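Local atomic coordinates of F5/8 type C domain protein (Bacteroides ovatus, PDB entry 4ZRX), a protein that probably acts as an alpha-L-fucosidase, a glycoside hydrolase that removes L-fucose from the ends of glycans. Residues Lys366-Thr371 with Leu439-Asp444; Val401-Val406 with Ile443-Leu448. One frame throughout, in Å; residues are numbered along the deposited sequence.

Interaction 1 of 2, residues Lys366-Thr371 with Leu439-Asp444; sequences KYWSTT and LRVRID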
# COMPACT_ATOMS: atom_id res chain seq x y z
N LYS A 366 2.19 9.34 29.46
CA LYS A 366 2.61 8.77 30.68
C LYS A 366 3.20 7.44 30.35
O LYS A 366 2.42 6.51 30.00
CB LYS A 366 1.42 8.61 31.64
CG LYS A 366 1.76 8.04 32.99
CD LYS A 366 0.57 8.10 33.96
CE LYS A 366 0.94 7.62 35.36
NZ LYS A 366 -0.16 7.85 36.37
N TYR A 367 4.51 7.31 30.50
CA TYR A 367 5.20 6.09 30.14
C TYR A 367 4.71 4.98 31.09
O TYR A 367 4.65 5.16 32.33
CB TYR A 367 6.69 6.32 30.23
CG TYR A 367 7.63 5.30 29.62
CD1 TYR A 367 8.06 4.17 30.35
CD2 TYR A 367 8.18 5.50 28.37
CE1 TYR A 367 9.01 3.28 29.82
CE2 TYR A 367 9.12 4.61 27.83
CZ TYR A 367 9.51 3.51 28.55
OH TYR A 367 10.45 2.68 28.06
N TRP A 368 4.38 3.84 30.52
CA TRP A 368 3.71 2.77 31.25
C TRP A 368 4.49 1.48 31.13
O TRP A 368 4.68 0.98 30.01
CB TRP A 368 2.29 2.63 30.74
CG TRP A 368 1.55 1.51 31.35
CD1 TRP A 368 1.67 1.03 32.64
CD2 TRP A 368 0.56 0.75 30.72
NE1 TRP A 368 0.80 -0.00 32.82
CE2 TRP A 368 0.10 -0.19 31.66
CE3 TRP A 368 -0.03 0.79 29.46
CZ2 TRP A 368 -0.88 -1.14 31.35
CZ3 TRP A 368 -1.01 -0.14 29.15
CH2 TRP A 368 -1.44 -1.06 30.12
N SER A 369 5.01 1.00 32.26
CA SER A 369 5.73 -0.25 32.30
C SER A 369 4.82 -1.32 32.90
O SER A 369 4.35 -1.14 34.04
CB SER A 369 6.96 -0.11 33.16
OG SER A 369 7.77 0.94 32.71
N THR A 370 4.63 -2.44 32.23
CA THR A 370 3.70 -3.45 32.72
C THR A 370 4.04 -4.83 32.29
O THR A 370 4.61 -5.05 31.26
CB THR A 370 2.21 -3.11 32.27
OG1 THR A 370 1.28 -3.94 32.98
CG2 THR A 370 2.01 -3.27 30.82
N THR A 371 3.58 -5.81 33.06
CA THR A 371 3.62 -7.19 32.63
C THR A 371 2.23 -7.64 32.29
O THR A 371 1.28 -6.84 32.30
CB THR A 371 4.19 -8.09 33.75
OG1 THR A 371 3.37 -7.96 34.92
CG2 THR A 371 5.59 -7.65 34.08
N LEU A 439 -10.37 5.91 28.71
CA LEU A 439 -9.96 4.77 27.96
C LEU A 439 -9.16 3.90 28.86
O LEU A 439 -8.44 4.38 29.76
CB LEU A 439 -9.10 5.29 26.81
CG LEU A 439 -9.07 4.67 25.49
CD1 LEU A 439 -10.41 4.46 24.79
CD2 LEU A 439 -8.11 5.54 24.65
N ARG A 440 -9.27 2.60 28.69
CA ARG A 440 -8.45 1.67 29.46
C ARG A 440 -7.75 0.74 28.50
O ARG A 440 -8.41 0.24 27.58
CB ARG A 440 -9.32 0.86 30.41
CG ARG A 440 -8.56 -0.13 31.24
CD ARG A 440 -9.29 -0.48 32.51
NE ARG A 440 -10.48 -1.26 32.25
CZ ARG A 440 -11.42 -1.58 33.13
NH1 ARG A 440 -11.35 -1.18 34.39
NH2 ARG A 440 -12.43 -2.31 32.74
N VAL A 441 -6.45 0.50 28.71
CA VAL A 441 -5.69 -0.43 27.90
C VAL A 441 -5.18 -1.49 28.84
O VAL A 441 -4.74 -1.22 29.95
CB VAL A 441 -4.47 0.27 27.25
CG1 VAL A 441 -3.65 -0.72 26.41
CG2 VAL A 441 -4.96 1.45 26.42
N ARG A 442 -5.35 -2.73 28.40
CA ARG A 442 -4.88 -3.89 29.12
C ARG A 442 -3.88 -4.65 28.28
O ARG A 442 -4.19 -5.02 27.15
CB ARG A 442 -6.07 -4.81 29.44
CG ARG A 442 -5.69 -5.94 30.38
CD ARG A 442 -6.92 -6.80 30.76
NE ARG A 442 -7.94 -5.92 31.36
CZ ARG A 442 -9.08 -5.50 30.79
NH1 ARG A 442 -9.51 -5.90 29.61
NH2 ARG A 442 -9.79 -4.60 31.47
N ILE A 443 -2.69 -4.86 28.78
CA ILE A 443 -1.71 -5.71 28.10
C ILE A 443 -1.95 -7.11 28.58
O ILE A 443 -1.63 -7.48 29.73
CB ILE A 443 -0.25 -5.28 28.34
CG1 ILE A 443 0.00 -3.82 27.88
CG2 ILE A 443 0.66 -6.30 27.65
CD1 ILE A 443 -0.48 -3.45 26.48
N ASP A 444 -2.58 -7.89 27.74
CA ASP A 444 -2.93 -9.29 28.05
C ASP A 444 -1.73 -10.20 28.05
O ASP A 444 -1.60 -11.12 28.91
CB ASP A 444 -4.04 -9.79 27.15
CG ASP A 444 -5.30 -8.92 27.24
OD1 ASP A 444 -5.89 -8.81 28.34
OD2 ASP A 444 -5.71 -8.40 26.18
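The indole of Trp368 meets Val441 with the rim of its six-membered ring, CG1 of the valine lying in the ring plane at the edge, 3.8 Å from CZ3. One face of the same indole carries a methyl of its own strand, Thr370 CG2, which sits 3.6 Å above the plane and is displaced toward the rim. Ile443 approaches obliquely, its CG1 3.8 Å from Trp368 CH2, and this same CG1 also lies 3.6 Å from Thr370 CG2, so that the isoleucine is shared by ring and methyl. The carbonyl of Val441 comes up obliquely as well, with its O 3.3 Å from Trp368 CH2. Because CG of Trp368 stands anti to the backbone N (chi1 176°), the ring spans the space between the sheets and its six-membered end lands on Val441 and Ile443. Thr370 turns its methyl to Ile443 while OG1 bonds to the carbonyl O of Thr371 at 3.0 Å. Cutting Trp368 back to an alanine is likely to leave Val441 CG1 and Ile443 CG1 without their aromatic partner, with a gap between the sheets. The two strands belong to opposed antiparallel sheets of a beta sandwich; the axes of 368-370 and 439-444 come within 9.4 Å at an angle of 35°. Strand 368-370 is an edge strand bonded to strand 450-458, whereas strand 438-446 runs between 374-381 and 401-410; Trp368 also touches Val452, Ala376 and Tyr378.

Interaction 2 of 2, residues Val401-Val406 with Ile443-Leu448; sequences VEAFTV and IDECRL
Glu402, Ala403 and Glu445 form the centre of this antiparallel pairing, where two classic beta bulges follow one another. In the first, Glu402 N and Ala403 N both donate to Glu445 O, at 2.9 and 3.1 Å, from the same face of its carbonyl plane. In the second, Ala403 O takes the N-H of Glu445 and, weakly, that of Asp444. Beside this ladder the methyl of Ala403 lies 4.0 Å from Glu445 CB. With CG anti to its carbonyl carbon (chi1 -64°) and the chain extended beyond, Glu402 carries its carboxylate alongside Cys446 to Arg447, whose NE donates almost straight (175°) to Glu402 OE2 over 2.9 Å in a salt bridge. The acceptor lies in the guanidinium plane, yet is met from above the carboxylate, the two planes standing 84° apart. One water links Glu402 OE2 with Arg447 NH2, and OE2 has a second salt bridge to Arg271; another water donates to OE1 of both Glu402 and Glu445, probably easing the closeness of these like charges. Thr405 OG1 donates to the syn lone pair of Asp444 OD2 at 2.7 Å; a water donates to Thr405 OG1 and Asp444 OD1, and Lys419 NZ also bonds to OG1. Strand 401-410 is flanked by strands 438-446 and 413-420, and Phe404 packs on Leu429 of strand 427-431. Beyond the end of strand 438-446, Arg447 packs on Val24 and Ala27 of helix 20-27 and makes a cation-pi contact with Trp239, joining this sheet to the fucosidase-family part.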
# COMPACT_ATOMS: atom_id res chain seq x y z
N VAL A 401 4.93 -6.38 23.19
CA VAL A 401 3.50 -6.63 23.33
C VAL A 401 3.04 -7.70 22.36
O VAL A 401 3.42 -7.73 21.19
CB VAL A 401 2.66 -5.34 23.23
CG1 VAL A 401 1.16 -5.64 23.28
CG2 VAL A 401 3.02 -4.40 24.38
N GLU A 402 2.33 -8.69 22.94
CA GLU A 402 1.81 -9.82 22.19
C GLU A 402 0.28 -9.88 22.08
O GLU A 402 -0.23 -10.45 21.11
CB GLU A 402 2.31 -11.10 22.76
CG GLU A 402 3.80 -11.24 22.64
CD GLU A 402 4.34 -12.45 23.39
OE1 GLU A 402 3.99 -12.56 24.59
OE2 GLU A 402 5.12 -13.31 22.79
N ALA A 403 -0.44 -9.34 23.06
CA ALA A 403 -1.91 -9.22 23.00
C ALA A 403 -2.39 -8.13 23.91
O ALA A 403 -1.83 -7.93 25.00
CB ALA A 403 -2.56 -10.54 23.41
N PHE A 404 -3.40 -7.38 23.46
CA PHE A 404 -3.88 -6.28 24.26
C PHE A 404 -5.36 -6.06 23.93
O PHE A 404 -5.86 -6.46 22.89
CB PHE A 404 -3.10 -4.97 24.06
CG PHE A 404 -3.24 -4.38 22.72
CD1 PHE A 404 -2.42 -4.78 21.64
CD2 PHE A 404 -4.15 -3.38 22.49
CE1 PHE A 404 -2.59 -4.23 20.40
CE2 PHE A 404 -4.31 -2.79 21.26
CZ PHE A 404 -3.51 -3.26 20.17
N THR A 405 -6.03 -5.37 24.85
CA THR A 405 -7.41 -4.99 24.77
C THR A 405 -7.56 -3.52 25.12
O THR A 405 -6.86 -3.03 25.98
CB THR A 405 -8.23 -5.84 25.79
OG1 THR A 405 -8.01 -7.22 25.46
CG2 THR A 405 -9.74 -5.53 25.67
N VAL A 406 -8.50 -2.83 24.45
CA VAL A 406 -8.83 -1.46 24.71
C VAL A 406 -10.33 -1.33 24.98
O VAL A 406 -11.16 -1.90 24.28
CB VAL A 406 -8.51 -0.53 23.54
CG1 VAL A 406 -8.69 0.84 23.91
CG2 VAL A 406 -7.05 -0.77 23.05
N ILE A 443 -2.69 -4.86 28.78
CA ILE A 443 -1.71 -5.71 28.10
C ILE A 443 -1.95 -7.11 28.58
O ILE A 443 -1.63 -7.48 29.73
CB ILE A 443 -0.25 -5.28 28.34
CG1 ILE A 443 0.00 -3.82 27.88
CG2 ILE A 443 0.66 -6.30 27.65
CD1 ILE A 443 -0.48 -3.45 26.48
N ASP A 444 -2.58 -7.89 27.74
CA ASP A 444 -2.93 -9.29 28.05
C ASP A 444 -1.73 -10.20 28.05
O ASP A 444 -1.60 -11.12 28.91
CB ASP A 444 -4.04 -9.79 27.15
CG ASP A 444 -5.30 -8.92 27.24
OD1 ASP A 444 -5.89 -8.81 28.34
OD2 ASP A 444 -5.71 -8.40 26.18
N GLU A 445 -0.83 -10.00 27.10
CA GLU A 445 0.36 -10.83 26.98
C GLU A 445 1.52 -9.98 26.51
O GLU A 445 1.34 -9.20 25.61
CB GLU A 445 0.16 -11.95 25.96
CG GLU A 445 -0.86 -13.04 26.32
CD GLU A 445 -1.05 -14.01 25.15
OE1 GLU A 445 -0.03 -14.33 24.45
OE2 GLU A 445 -2.21 -14.38 24.88
N CYS A 446 2.70 -10.22 27.06
CA CYS A 446 3.90 -9.54 26.55
C CYS A 446 5.12 -10.32 26.90
O CYS A 446 5.07 -11.21 27.79
CB CYS A 446 4.00 -8.13 27.04
SG CYS A 446 4.06 -7.93 28.88
N ARG A 447 6.20 -10.01 26.21
CA ARG A 447 7.50 -10.54 26.49
C ARG A 447 8.17 -9.68 27.52
O ARG A 447 8.25 -8.46 27.36
CB ARG A 447 8.33 -10.59 25.21
CG ARG A 447 7.61 -11.42 24.13
CD ARG A 447 8.35 -11.36 22.79
NE ARG A 447 7.68 -12.24 21.84
CZ ARG A 447 8.10 -12.54 20.62
NH1 ARG A 447 9.23 -12.02 20.11
NH2 ARG A 447 7.36 -13.36 19.89
N LEU A 448 8.70 -10.31 28.59
CA LEU A 448 9.29 -9.53 29.70
C LEU A 448 8.33 -8.42 30.13
O LEU A 448 7.16 -8.71 30.29
CB LEU A 448 10.63 -8.96 29.34
CG LEU A 448 11.74 -9.94 28.96
CD1 LEU A 448 13.10 -9.21 28.78
CD2 LEU A 448 11.90 -11.08 29.96
O HOH W 1 4.41 -14.31 20.19
O HOH W 2 2.47 -14.68 25.14
O HOH W 3 -8.55 -8.37 28.34

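In the fold
Interactions 1 and 2 have centres about 9 Å apart and meet on strand 438-446, sharing Ile443 and Asp444. Along the chain 366-371 comes first, then 401-406, and last the strand that both use. Interaction 1 spans the two sheets of the beta sandwich, whereas interaction 2 joins neighbouring strands within one of them; Ile443 takes part in both. Just upstream, Arg442 N probably bonds to Thr405 O, continuing the ladder of interaction 2 alongside interaction 1. Each of the two sheets has the strand order 1-4-2-3. Together the contacts tie the sandwich internally and, through the end of interaction 2, to the probable catalytic barrel.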